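Transcriptional regulator (Actinomyces oris, PDB 5V8C) acts as a LytR-Cps2A-Psr family phosphotransferase that mediates glycosylation of a Gram-positive cell wall-anchored protein. Local coordinates at residues 20-25 with 108-113; 55-60 with 68-73; 117-122 with 224-229; 50-55 with 88-93. All coordinates share one frame; numbering follows the deposited sequence.

Interaction 1: 20-25 with 108-113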
loop_
_atom_site.group_PDB
_atom_site.type_symbol
_atom_site.label_atom_id
_atom_site.label_comp_id
_atom_site.label_asym_id
_atom_site.label_seq_id
_atom_site.Cartn_x
_atom_site.Cartn_y
_atom_site.Cartn_z
ATOM N N GLY A 20 2.117 -18.123 -2.986
ATOM C CA GLY A 20 0.771 -18.469 -3.418
ATOM C C GLY A 20 0.060 -17.277 -4.015
ATOM O O GLY A 20 0.520 -16.707 -5.012
ATOM N N GLU A 21 -1.062 -16.884 -3.401
ATOM C CA GLU A 21 -1.818 -15.726 -3.864
ATOM C C GLU A 21 -1.185 -14.440 -3.317
ATOM O O GLU A 21 -1.062 -14.275 -2.097
ATOM C CB GLU A 21 -3.292 -15.845 -3.461
ATOM C CG GLU A 21 -4.186 -14.809 -4.118
ATOM C CD GLU A 21 -5.670 -15.086 -3.980
ATOM O OE1 GLU A 21 -6.185 -15.947 -4.730
ATOM O OE2 GLU A 21 -6.320 -14.431 -3.135
ATOM N N THR A 22 -0.709 -13.574 -4.215
ATOM C CA THR A 22 -0.125 -12.307 -3.786
ATOM C C THR A 22 -0.713 -11.147 -4.620
ATOM O O THR A 22 -0.543 -11.074 -5.842
ATOM C CB THR A 22 1.416 -12.351 -3.678
ATOM O OG1 THR A 22 1.969 -11.045 -3.866
ATOM C CG2 THR A 22 2.062 -13.357 -4.607
ATOM N N TRP A 23 -1.503 -10.311 -3.933
ATOM C CA TRP A 23 -2.173 -9.133 -4.472
ATOM C C TRP A 23 -1.237 -7.944 -4.366
ATOM O O TRP A 23 -0.568 -7.765 -3.344
ATOM C CB TRP A 23 -3.454 -8.838 -3.665
ATOM C CG TRP A 23 -4.543 -9.851 -3.852
ATOM C CD1 TRP A 23 -4.567 -11.132 -3.383
ATOM C CD2 TRP A 23 -5.781 -9.656 -4.550
ATOM N NE1 TRP A 23 -5.735 -11.753 -3.760
ATOM C CE2 TRP A 23 -6.496 -10.875 -4.487
ATOM C CE3 TRP A 23 -6.363 -8.564 -5.220
ATOM C CZ2 TRP A 23 -7.760 -11.032 -5.068
ATOM C CZ3 TRP A 23 -7.581 -8.747 -5.862
ATOM C CH2 TRP A 23 -8.263 -9.970 -5.785
ATOM N N LEU A 24 -1.163 -7.147 -5.427
ATOM C CA LEU A 24 -0.354 -5.949 -5.407
ATOM C C LEU A 24 -1.326 -4.783 -5.387
ATOM O O LEU A 24 -2.179 -4.668 -6.279
ATOM C CB LEU A 24 0.586 -5.887 -6.623
ATOM C CG LEU A 24 1.463 -4.631 -6.766
ATOM C CD1 LEU A 24 2.329 -4.390 -5.519
ATOM C CD2 LEU A 24 2.332 -4.715 -8.009
ATOM N N ILE A 25 -1.283 -3.997 -4.304
ATOM C CA ILE A 25 -2.151 -2.830 -4.158
ATOM C C ILE A 25 -1.314 -1.596 -4.384
ATOM O O ILE A 25 -0.335 -1.387 -3.674
ATOM C CB ILE A 25 -2.925 -2.782 -2.812
ATOM C CG1 ILE A 25 -3.717 -4.100 -2.571
ATOM C CG2 ILE A 25 -3.835 -1.547 -2.767
ATOM C CD1 ILE A 25 -4.822 -4.032 -1.502
ATOM N N PRO A 108 6.162 -12.593 -7.097
ATOM C CA PRO A 108 5.324 -12.866 -8.274
ATOM C C PRO A 108 3.864 -12.481 -8.012
ATOM O O PRO A 108 3.150 -13.162 -7.272
ATOM C CB PRO A 108 5.515 -14.380 -8.509
ATOM C CG PRO A 108 6.245 -14.905 -7.277
ATOM C CD PRO A 108 6.281 -13.798 -6.258
ATOM N N THR A 109 3.434 -11.370 -8.614
ATOM C CA THR A 109 2.085 -10.836 -8.474
ATOM C C THR A 109 1.037 -11.745 -9.144
ATOM O O THR A 109 1.132 -12.053 -10.328
ATOM C CB THR A 109 2.062 -9.384 -8.961
ATOM O OG1 THR A 109 2.928 -8.627 -8.123
ATOM C CG2 THR A 109 0.677 -8.768 -8.933
ATOM N N THR A 110 0.037 -12.155 -8.363
ATOM C CA THR A 110 -1.064 -13.017 -8.789
ATOM C C THR A 110 -2.276 -12.162 -9.215
ATOM O O THR A 110 -2.935 -12.481 -10.207
ATOM C CB THR A 110 -1.346 -14.036 -7.666
ATOM O OG1 THR A 110 -0.259 -14.960 -7.621
ATOM C CG2 THR A 110 -2.644 -14.804 -7.858
ATOM N N HIS A 111 -2.531 -11.054 -8.488
ATOM C CA HIS A 111 -3.642 -10.140 -8.756
ATOM C C HIS A 111 -3.195 -8.682 -8.613
ATOM O O HIS A 111 -2.214 -8.408 -7.923
ATOM C CB HIS A 111 -4.810 -10.432 -7.805
ATOM C CG HIS A 111 -5.312 -11.836 -7.875
ATOM N ND1 HIS A 111 -6.070 -12.278 -8.940
ATOM C CD2 HIS A 111 -5.149 -12.855 -7.001
ATOM C CE1 HIS A 111 -6.357 -13.542 -8.676
ATOM N NE2 HIS A 111 -5.816 -13.936 -7.523
ATOM N N LEU A 112 -3.912 -7.747 -9.247
ATOM C CA LEU A 112 -3.527 -6.344 -9.189
ATOM C C LEU A 112 -4.708 -5.410 -8.960
ATOM O O LEU A 112 -5.688 -5.446 -9.718
ATOM C CB LEU A 112 -2.729 -5.909 -10.440
ATOM C CG LEU A 112 -2.323 -4.410 -10.462
ATOM C CD1 LEU A 112 -1.055 -4.150 -9.657
ATOM C CD2 LEU A 112 -2.188 -3.885 -11.868
ATOM N N VAL A 113 -4.576 -4.536 -7.933
ATOM C CA VAL A 113 -5.536 -3.490 -7.588
ATOM C C VAL A 113 -4.823 -2.133 -7.656
ATOM O O VAL A 113 -3.746 -1.962 -7.072
ATOM C CB VAL A 113 -6.227 -3.711 -6.213
ATOM C CG1 VAL A 113 -7.412 -2.763 -6.040
ATOM C CG2 VAL A 113 -6.680 -5.156 -6.048
#

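Interaction 2: 55-60 with 68-73. With PO4 (phosphate ion), chain C.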
loop_
_atom_site.group_PDB
_atom_site.type_symbol
_atom_site.label_atom_id
_atom_site.label_comp_id
_atom_site.label_asym_id
_atom_site.label_seq_id
_atom_site.Cartn_x
_atom_site.Cartn_y
_atom_site.Cartn_z
ATOM N N ILE A 55 2.614 1.082 -2.146
ATOM C CA ILE A 55 2.900 -0.233 -2.727
ATOM C C ILE A 55 2.829 -1.228 -1.595
ATOM O O ILE A 55 3.714 -1.240 -0.742
ATOM C CB ILE A 55 4.293 -0.302 -3.408
ATOM C CG1 ILE A 55 4.544 0.857 -4.395
ATOM C CG2 ILE A 55 4.517 -1.649 -4.065
ATOM C CD1 ILE A 55 5.435 1.899 -3.842
ATOM N N ALA A 56 1.781 -2.048 -1.578
ATOM C CA ALA A 56 1.593 -3.067 -0.551
ATOM C C ALA A 56 1.256 -4.420 -1.171
ATOM O O ALA A 56 0.508 -4.500 -2.153
ATOM C CB ALA A 56 0.484 -2.650 0.410
ATOM N N LEU A 57 1.787 -5.484 -0.580
ATOM C CA LEU A 57 1.451 -6.813 -1.033
ATOM C C LEU A 57 0.585 -7.510 0.017
ATOM O O LEU A 57 0.948 -7.549 1.195
ATOM C CB LEU A 57 2.677 -7.626 -1.492
ATOM C CG LEU A 57 3.765 -7.963 -0.488
ATOM C CD1 LEU A 57 3.534 -9.345 0.121
ATOM C CD2 LEU A 57 5.135 -7.917 -1.143
ATOM N N VAL A 58 -0.636 -7.907 -0.384
ATOM C CA VAL A 58 -1.602 -8.541 0.509
ATOM C C VAL A 58 -1.509 -10.031 0.323
ATOM O O VAL A 58 -1.711 -10.523 -0.789
ATOM C CB VAL A 58 -3.032 -7.992 0.297
ATOM C CG1 VAL A 58 -4.009 -8.619 1.278
ATOM C CG2 VAL A 58 -3.046 -6.473 0.426
ATOM N N ARG A 59 -1.134 -10.749 1.387
ATOM C CA ARG A 59 -0.906 -12.186 1.280
ATOM C C ARG A 59 -1.935 -13.066 2.037
ATOM O O ARG A 59 -1.701 -13.436 3.194
ATOM C CB ARG A 59 0.532 -12.522 1.691
ATOM C CG ARG A 59 1.207 -13.493 0.749
ATOM C CD ARG A 59 2.623 -13.803 1.200
ATOM N NE ARG A 59 3.009 -15.183 0.902
ATOM C CZ ARG A 59 2.824 -16.203 1.734
ATOM N NH1 ARG A 59 2.244 -16.010 2.913
ATOM N NH2 ARG A 59 3.213 -17.423 1.393
ATOM N N PRO A 60 -3.038 -13.487 1.372
ATOM C CA PRO A 60 -3.967 -14.425 2.033
ATOM C C PRO A 60 -3.384 -15.841 2.085
ATOM O O PRO A 60 -2.787 -16.294 1.113
ATOM C CB PRO A 60 -5.241 -14.338 1.185
ATOM C CG PRO A 60 -4.785 -13.889 -0.159
ATOM C CD PRO A 60 -3.452 -13.191 -0.016
ATOM N N ILE A 68 2.436 -6.511 3.633
ATOM C CA ILE A 68 3.810 -6.013 3.634
ATOM C C ILE A 68 3.839 -4.699 2.887
ATOM O O ILE A 68 3.532 -4.652 1.693
ATOM C CB ILE A 68 4.853 -7.052 3.124
ATOM C CG1 ILE A 68 4.904 -8.264 4.080
ATOM C CG2 ILE A 68 6.246 -6.415 3.002
ATOM C CD1 ILE A 68 5.223 -9.548 3.465
ATOM N N ASN A 69 4.092 -3.615 3.629
ATOM C CA ASN A 69 4.117 -2.271 3.069
ATOM C C ASN A 69 5.521 -2.019 2.528
ATOM O O ASN A 69 6.497 -2.111 3.273
ATOM C CB ASN A 69 3.686 -1.247 4.137
ATOM C CG ASN A 69 3.645 0.202 3.693
ATOM O OD1 ASN A 69 3.322 0.532 2.546
ATOM N ND2 ASN A 69 3.915 1.108 4.623
ATOM N N LEU A 70 5.629 -1.855 1.206
ATOM C CA LEU A 70 6.916 -1.645 0.543
ATOM C C LEU A 70 7.197 -0.153 0.402
ATOM O O LEU A 70 6.419 0.546 -0.253
ATOM C CB LEU A 70 6.942 -2.331 -0.828
ATOM C CG LEU A 70 6.774 -3.853 -0.845
ATOM C CD1 LEU A 70 6.581 -4.362 -2.265
ATOM C CD2 LEU A 70 7.950 -4.558 -0.188
ATOM N N PRO A 71 8.277 0.365 1.036
ATOM C CA PRO A 71 8.568 1.810 0.943
ATOM C C PRO A 71 8.820 2.280 -0.494
ATOM O O PRO A 71 9.566 1.636 -1.226
ATOM C CB PRO A 71 9.795 1.982 1.843
ATOM C CG PRO A 71 10.419 0.646 1.909
ATOM C CD PRO A 71 9.290 -0.332 1.853
ATOM N N ARG A 72 8.143 3.369 -0.907
ATOM C CA ARG A 72 8.189 3.928 -2.267
ATOM C C ARG A 72 9.592 4.369 -2.727
ATOM O O ARG A 72 9.905 4.292 -3.916
ATOM C CB ARG A 72 7.174 5.084 -2.409
ATOM C CG ARG A 72 7.485 6.312 -1.534
ATOM C CD ARG A 72 6.514 7.477 -1.704
ATOM N NE ARG A 72 6.470 7.996 -3.076
ATOM C CZ ARG A 72 7.363 8.832 -3.597
ATOM N NH1 ARG A 72 8.408 9.229 -2.880
ATOM N NH2 ARG A 72 7.225 9.269 -4.842
ATOM N N ASP A 73 10.418 4.840 -1.781
ATOM C CA ASP A 73 11.772 5.335 -2.041
ATOM C C ASP A 73 12.782 4.201 -2.191
ATOM O O ASP A 73 13.899 4.443 -2.631
ATOM C CB ASP A 73 12.209 6.344 -0.959
ATOM C CG ASP A 73 11.931 5.913 0.477
ATOM O OD1 ASP A 73 10.736 5.762 0.835
ATOM O OD2 ASP A 73 12.904 5.795 1.264
HETATM P P PO4 C . 9.617 12.965 -4.931
HETATM O O1 PO4 C . 10.333 13.938 -5.980
HETATM O O2 PO4 C . 10.525 11.663 -4.728
HETATM O O3 PO4 C . 8.188 12.526 -5.503
HETATM O O4 PO4 C . 9.432 13.699 -3.575
HETATM O O HOH W 1 4.150 1.796 0.362
#

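Interaction 3: 117-122 with 224-229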
loop_
_atom_site.group_PDB
_atom_site.type_symbol
_atom_site.label_atom_id
_atom_site.label_comp_id
_atom_site.label_asym_id
_atom_site.label_seq_id
_atom_site.Cartn_x
_atom_site.Cartn_y
_atom_site.Cartn_z
ATOM N N MET A 117 -5.942 8.962 -6.531
ATOM C CA MET A 117 -6.206 9.915 -5.448
ATOM C C MET A 117 -7.706 10.117 -5.164
ATOM O O MET A 117 -8.140 9.971 -4.023
ATOM C CB MET A 117 -5.520 11.262 -5.729
ATOM C CG MET A 117 -4.017 11.233 -5.541
ATOM S SD MET A 117 -3.323 12.911 -5.532
ATOM C CE MET A 117 -1.698 12.590 -6.169
ATOM N N ALA A 118 -8.495 10.429 -6.203
ATOM C CA ALA A 118 -9.935 10.623 -6.081
ATOM C C ALA A 118 -10.636 9.302 -5.679
ATOM O O ALA A 118 -11.567 9.322 -4.870
ATOM C CB ALA A 118 -10.495 11.140 -7.392
ATOM N N GLN A 119 -10.145 8.159 -6.204
ATOM C CA GLN A 119 -10.669 6.832 -5.880
ATOM C C GLN A 119 -10.442 6.528 -4.398
ATOM O O GLN A 119 -11.392 6.176 -3.704
ATOM C CB GLN A 119 -10.027 5.759 -6.772
ATOM C CG GLN A 119 -10.595 5.691 -8.186
ATOM C CD GLN A 119 -9.901 4.666 -9.056
ATOM O OE1 GLN A 119 -8.756 4.275 -8.823
ATOM N NE2 GLN A 119 -10.571 4.229 -10.104
ATOM N N PHE A 120 -9.222 6.778 -3.895
ATOM C CA PHE A 120 -8.872 6.600 -2.482
ATOM C C PHE A 120 -9.752 7.447 -1.567
ATOM O O PHE A 120 -10.328 6.913 -0.622
ATOM C CB PHE A 120 -7.384 6.916 -2.241
ATOM C CG PHE A 120 -6.872 6.588 -0.860
ATOM C CD1 PHE A 120 -6.924 5.287 -0.371
ATOM C CD2 PHE A 120 -6.319 7.573 -0.055
ATOM C CE1 PHE A 120 -6.426 4.978 0.896
ATOM C CE2 PHE A 120 -5.805 7.262 1.204
ATOM C CZ PHE A 120 -5.847 5.963 1.665
ATOM N N ALA A 121 -9.894 8.751 -1.867
ATOM C CA ALA A 121 -10.727 9.658 -1.063
ATOM C C ALA A 121 -12.218 9.269 -1.050
ATOM O O ALA A 121 -12.861 9.385 -0.004
ATOM C CB ALA A 121 -10.549 11.097 -1.528
ATOM N N THR A 122 -12.749 8.773 -2.200
ATOM C CA THR A 122 -14.137 8.302 -2.338
ATOM C C THR A 122 -14.355 7.058 -1.456
ATOM O O THR A 122 -15.320 7.004 -0.692
ATOM C CB THR A 122 -14.471 8.036 -3.819
ATOM O OG1 THR A 122 -14.395 9.258 -4.551
ATOM C CG2 THR A 122 -15.842 7.428 -4.013
ATOM N N ASN A 224 -14.569 2.351 -7.967
ATOM C CA ASN A 224 -13.459 3.253 -7.644
ATOM C C ASN A 224 -12.166 2.479 -7.477
ATOM O O ASN A 224 -11.417 2.718 -6.535
ATOM C CB ASN A 224 -13.772 4.081 -6.394
ATOM C CG ASN A 224 -14.780 5.170 -6.644
ATOM O OD1 ASN A 224 -14.432 6.338 -6.868
ATOM N ND2 ASN A 224 -16.052 4.804 -6.635
ATOM N N ILE A 225 -11.917 1.544 -8.413
ATOM C CA ILE A 225 -10.800 0.608 -8.423
ATOM C C ILE A 225 -10.466 0.217 -9.850
ATOM O O ILE A 225 -11.357 0.100 -10.696
ATOM C CB ILE A 225 -11.212 -0.646 -7.573
ATOM C CG1 ILE A 225 -10.883 -0.470 -6.069
ATOM C CG2 ILE A 225 -10.695 -2.004 -8.104
ATOM C CD1 ILE A 225 -9.630 0.118 -5.761
ATOM N N THR A 226 -9.182 -0.050 -10.096
ATOM C CA THR A 226 -8.706 -0.586 -11.357
ATOM C C THR A 226 -8.145 -1.980 -11.055
ATOM O O THR A 226 -7.421 -2.153 -10.075
ATOM C CB THR A 226 -7.723 0.383 -12.021
ATOM O OG1 THR A 226 -8.348 1.660 -12.146
ATOM C CG2 THR A 226 -7.269 -0.090 -13.387
ATOM N N LEU A 227 -8.565 -2.980 -11.841
ATOM C CA LEU A 227 -8.167 -4.381 -11.710
ATOM C C LEU A 227 -7.514 -4.856 -12.995
ATOM O O LEU A 227 -7.926 -4.432 -14.082
ATOM C CB LEU A 227 -9.403 -5.275 -11.478
ATOM C CG LEU A 227 -10.105 -5.216 -10.132
ATOM C CD1 LEU A 227 -11.309 -6.145 -10.122
ATOM C CD2 LEU A 227 -9.151 -5.542 -8.980
ATOM N N ASP A 228 -6.582 -5.827 -12.893
ATOM C CA ASP A 228 -6.033 -6.438 -14.095
ATOM C C ASP A 228 -7.147 -7.260 -14.748
ATOM O O ASP A 228 -8.125 -7.599 -14.084
ATOM C CB ASP A 228 -4.788 -7.291 -13.799
ATOM C CG ASP A 228 -5.065 -8.527 -12.982
ATOM O OD1 ASP A 228 -5.357 -9.589 -13.585
ATOM O OD2 ASP A 228 -4.974 -8.446 -11.745
ATOM N N SER A 229 -7.020 -7.546 -16.042
ATOM C CA SER A 229 -8.033 -8.270 -16.806
ATOM C C SER A 229 -8.311 -9.677 -16.287
ATOM O O SER A 229 -9.454 -10.117 -16.350
ATOM C CB SER A 229 -7.658 -8.309 -18.281
ATOM O OG SER A 229 -7.511 -7.000 -18.806
#

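Interaction 4: 50-55 with 88-93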
loop_
_atom_site.group_PDB
_atom_site.type_symbol
_atom_site.label_atom_id
_atom_site.label_comp_id
_atom_site.label_asym_id
_atom_site.label_seq_id
_atom_site.Cartn_x
_atom_site.Cartn_y
_atom_site.Cartn_z
ATOM N N SER A 50 2.827 8.647 -14.232
ATOM C CA SER A 50 2.230 8.557 -12.899
ATOM C C SER A 50 3.183 7.854 -11.923
ATOM O O SER A 50 3.970 7.004 -12.337
ATOM C CB SER A 50 0.889 7.829 -12.960
ATOM O OG SER A 50 0.062 8.176 -11.861
ATOM N N ARG A 51 3.121 8.217 -10.633
ATOM C CA ARG A 51 3.993 7.637 -9.610
ATOM C C ARG A 51 3.203 6.817 -8.598
ATOM O O ARG A 51 2.053 7.141 -8.305
ATOM C CB ARG A 51 4.793 8.733 -8.890
ATOM C CG ARG A 51 5.982 9.259 -9.675
ATOM C CD ARG A 51 6.998 9.892 -8.748
ATOM N NE ARG A 51 8.025 10.625 -9.486
ATOM C CZ ARG A 51 9.111 11.148 -8.930
ATOM N NH1 ARG A 51 9.329 11.014 -7.628
ATOM N NH2 ARG A 51 9.996 11.800 -9.673
ATOM N N ALA A 52 3.827 5.763 -8.052
ATOM C CA ALA A 52 3.191 4.909 -7.048
ATOM C C ALA A 52 3.539 5.422 -5.649
ATOM O O ALA A 52 4.694 5.338 -5.230
ATOM C CB ALA A 52 3.653 3.470 -7.218
ATOM N N ASP A 53 2.562 6.020 -4.960
ATOM C CA ASP A 53 2.751 6.551 -3.615
ATOM C C ASP A 53 2.688 5.432 -2.585
ATOM O O ASP A 53 3.432 5.457 -1.606
ATOM C CB ASP A 53 1.696 7.629 -3.302
ATOM C CG ASP A 53 1.885 8.934 -4.055
ATOM O OD1 ASP A 53 2.925 9.083 -4.742
ATOM O OD2 ASP A 53 1.003 9.816 -3.946
ATOM N N VAL A 54 1.816 4.440 -2.824
ATOM C CA VAL A 54 1.608 3.299 -1.930
ATOM C C VAL A 54 1.801 1.992 -2.697
ATOM O O VAL A 54 1.241 1.823 -3.781
ATOM C CB VAL A 54 0.207 3.372 -1.274
ATOM C CG1 VAL A 54 -0.076 2.135 -0.426
ATOM C CG2 VAL A 54 0.059 4.643 -0.438
ATOM N N ILE A 55 2.614 1.082 -2.146
ATOM C CA ILE A 55 2.900 -0.233 -2.727
ATOM C C ILE A 55 2.829 -1.228 -1.595
ATOM O O ILE A 55 3.714 -1.240 -0.742
ATOM C CB ILE A 55 4.293 -0.302 -3.408
ATOM C CG1 ILE A 55 4.544 0.857 -4.395
ATOM C CG2 ILE A 55 4.517 -1.649 -4.065
ATOM C CD1 ILE A 55 5.435 1.899 -3.842
ATOM N N THR A 88 9.007 5.170 -8.955
ATOM C CA THR A 88 9.356 5.522 -10.320
ATOM C C THR A 88 8.993 4.405 -11.309
ATOM O O THR A 88 8.662 4.708 -12.454
ATOM C CB THR A 88 10.820 5.982 -10.343
ATOM O OG1 THR A 88 10.809 7.400 -10.276
ATOM C CG2 THR A 88 11.599 5.514 -11.567
ATOM N N THR A 89 8.986 3.135 -10.864
ATOM C CA THR A 89 8.611 2.001 -11.722
ATOM C C THR A 89 7.186 2.116 -12.312
ATOM O O THR A 89 6.909 1.497 -13.338
ATOM C CB THR A 89 8.804 0.662 -10.995
ATOM O OG1 THR A 89 7.856 0.578 -9.934
ATOM C CG2 THR A 89 10.222 0.466 -10.469
ATOM N N TYR A 90 6.295 2.902 -11.681
ATOM C CA TYR A 90 4.917 3.048 -12.151
ATOM C C TYR A 90 4.767 3.901 -13.422
ATOM O O TYR A 90 3.803 3.702 -14.170
ATOM C CB TYR A 90 3.983 3.558 -11.032
ATOM C CG TYR A 90 2.526 3.315 -11.361
ATOM C CD1 TYR A 90 2.021 2.022 -11.469
ATOM C CD2 TYR A 90 1.686 4.369 -11.707
ATOM C CE1 TYR A 90 0.713 1.786 -11.874
ATOM C CE2 TYR A 90 0.370 4.144 -12.105
ATOM C CZ TYR A 90 -0.112 2.849 -12.186
ATOM O OH TYR A 90 -1.407 2.618 -12.573
ATOM N N VAL A 91 5.726 4.826 -13.669
ATOM C CA VAL A 91 5.748 5.785 -14.791
ATOM C C VAL A 91 5.440 5.144 -16.170
ATOM O O VAL A 91 4.497 5.604 -16.811
ATOM C CB VAL A 91 7.045 6.637 -14.816
ATOM C CG1 VAL A 91 7.172 7.424 -16.115
ATOM C CG2 VAL A 91 7.105 7.571 -13.609
ATOM N N PRO A 92 6.146 4.095 -16.653
ATOM C CA PRO A 92 5.763 3.517 -17.950
ATOM C C PRO A 92 4.538 2.583 -17.916
ATOM O O PRO A 92 4.116 2.088 -18.960
ATOM C CB PRO A 92 7.037 2.806 -18.410
ATOM C CG PRO A 92 7.759 2.472 -17.181
ATOM C CD PRO A 92 7.301 3.384 -16.071
ATOM N N GLY A 93 3.965 2.369 -16.731
ATOM C CA GLY A 93 2.783 1.528 -16.582
ATOM C C GLY A 93 2.864 0.500 -15.471
ATOM O O GLY A 93 3.962 0.104 -15.077
#

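Interaction 1: 20-25 with 108-113
One face of the Trp23 indole is covered by His111, whose CB stands above the six-membered ring, 3.5 Å from its centroid, in a CH-pi contact. The imidazole extends this cover as an offset stack, its plane inclined by 30° to the indole. Two groups meet the indole edge in its plane: Val113 CG2, 3.5 Å from Trp23 CE3, and Glu21 OE2, which takes a nearly straight hydrogen bond of 2.8 Å from Trp23 NE1 and is approached from above its carboxylate plane. Glu21 CG lies at the His111 edge, and OE1 of the same carboxylate, set almost perpendicular to the imidazole, accepts a weak bond from His111 NE2. With CG anti to the carbonyl carbon (chi1 -69°), the indole swings back beside its own backbone N, which lays its face against His111. This pairing joins strands 23-28 and 111-115, parallel neighbours in the mixed central sheet of the LytR-Cps2A-Psr fold. Leu24 N donates to His111 O (3.0 Å) and Leu24 O accepts from Val113 N (2.9 Å), while Thr22 O receives Thr110 N at 2.8 Å. A leucine in place of Trp23 would probably leave the His111 ring without its stacking partner and Glu21 OE2 without its indole donor. Leu236 and Leu239 of helix 233-248 also touch the indole. On the opposite sheet face, Leu24 and Leu112 run side by side, Leu24 CD2 3.8 Å from Leu112 CD1, beside helix 94-105.

Interaction 2: 55-60 with 68-73
Leu57 holds CG between its backbone N and carbonyl carbon (chi1 63°), the crowded position, and this brings both methyls over the neighbouring strand. Ile68, with CG1 anti to its carbonyl carbon (chi1 -64°), points the same way and lies alongside, Leu57 CD1 3.8 Å from Ile68 CD1. The other branch, Leu57 CD2, reaches Leu70 CD1 at 4.0 Å. Leu70 CD1 also meets Ile55 CG2 at 3.9 Å, where the side chains cross at about a right angle. Shortened to an alanine, Leu57 would probably leave a gap between Ile68 and Leu70, depriving both of their apolar neighbour. The backbones form the antiparallel hairpin of strands 52-60 and 65-70 within the central sheet. Leu57 and Ile68 are a hydrogen-bonded pair, with Leu57 N to Ile68 O and Ile68 N to Leu57 O both 3.0 Å. Further on, Leu70 N donates to Ile55 O (2.8 Å), whereas Ile55 N gives its proton to a water, 3.0 Å away, that lies near Leu70 O and Asn69 OD1. Asn69 ND2 is held from beyond the hairpin by Asp256 and Thr193. Past the strand, Ile55 CD1 rests against Arg72 CB, and Arg72 NH2 makes a weak 3.5 Å bond to O3 of a phosphate ion, probably from the crystallisation liquor. An anion beside this arginine is consistent with the arginine-lined phosphate sites of the family.

Interaction 3: 117-122 with 224-229
Van der Waals packing carries the contact between Gln119 and Asn224. The extended Gln119 side chain lies along the peptide that follows Asn224, with Gln119 CB 3.4 Å from Asn224 O and Gln119 CD 3.5 Å from Asn224 C. At its far end, Gln119 NE2 comes 3.4 Å from Ile225 N, but both are donors and do not bond. Thr122 adds a second patch: its CG2 meets Asn224 OD1 at 3.4 Å, the two side chains crossing at about a right angle.

Hydrogen bonds stay on each side of the interface. Thr122 OG1, anti to the carbonyl carbon (chi1 -64°), turns back to Ala118 O at 2.8 Å. That oxygen also accepts the helical bond from Thr122 N, the two donors arriving from opposite faces of its plane; the threonine methyl is thereby left to face Asn224. Asn224 ND2 is tied to Thr220 O, in the preceding helix 211-223.

The contact sets the first turns of helix 117-126 against the linker between helix 211-223 and strand 226-228. That strand lies between 5-7 and 111-115 in the central sheet. Ile225, just before it, touches Val113 and Ile115, while Met117 and Phe120 carry the helix onto Leu161 of helix 157-165.

Interaction 4: 50-55 with 88-93
Ser50 O is met by Tyr90 and Val91, which approach it mostly with carbon atoms. Val91 CA makes a CA-H...O contact with Ser50 O at 3.3 Å, and Tyr90 CD2 touches the same oxygen, which lies near the plane of the tyrosine ring. Val91 N is also close, but the angle is too poor for a hydrogen bond; its proton goes to Thr88 O instead. Tyr90 places CG anti to its backbone N (chi1 -163°), bringing Tyr90 CD2 within 3.8 Å of Ser50 CB. Nearer its backbone, Tyr90 CB packs on Ala52 CB, again at 3.8 Å. The loop 88-93 leads into helix 94-105 through a type I turn from Tyr90 to Gly93, closed by Gly93 N to Tyr90 O at 2.9 Å, with Gly93 as the N-cap residue. Within strand 52-60, Asp53 and Val54 both face Gly27 in a classic beta bulge. Ser50 OG is fixed by Asp29 O. The Arg51 guanidinium has Thr88 OG1 over one face, 4.3 Å from Arg51 CZ, and its NH1 forms a salt bridge to a phosphate ion probably from the crystallisation liquor; with Arg72 and Arg85 nearby, the site is consistent with binding a phosphate-bearing substrate, as in relatives.

From the N terminus, residues 20-25, leading into strand 23-28, open a long loop that interaction 1 closes at residues 108-113. Within that loop, residues 50-55 begin interaction 4, which is completed by the turn leading into helix 94-105; interaction 2, the 52-60/65-70 hairpin, lies inside that span and shares Ile55 with it. Interactions 1 and 2 join through bonds between strands 23-28 and 52-60, and Arg72 packs against the backbone of Ala52 and Asp53, joining interactions 2 and 4. Interaction 3 follows in series, opening at helix 117-126 and closing at the linker into strand 226-228. Asp228 OD2 binds Leu112 N, linking it to interaction 1. All four contacts reach the same mixed sheet.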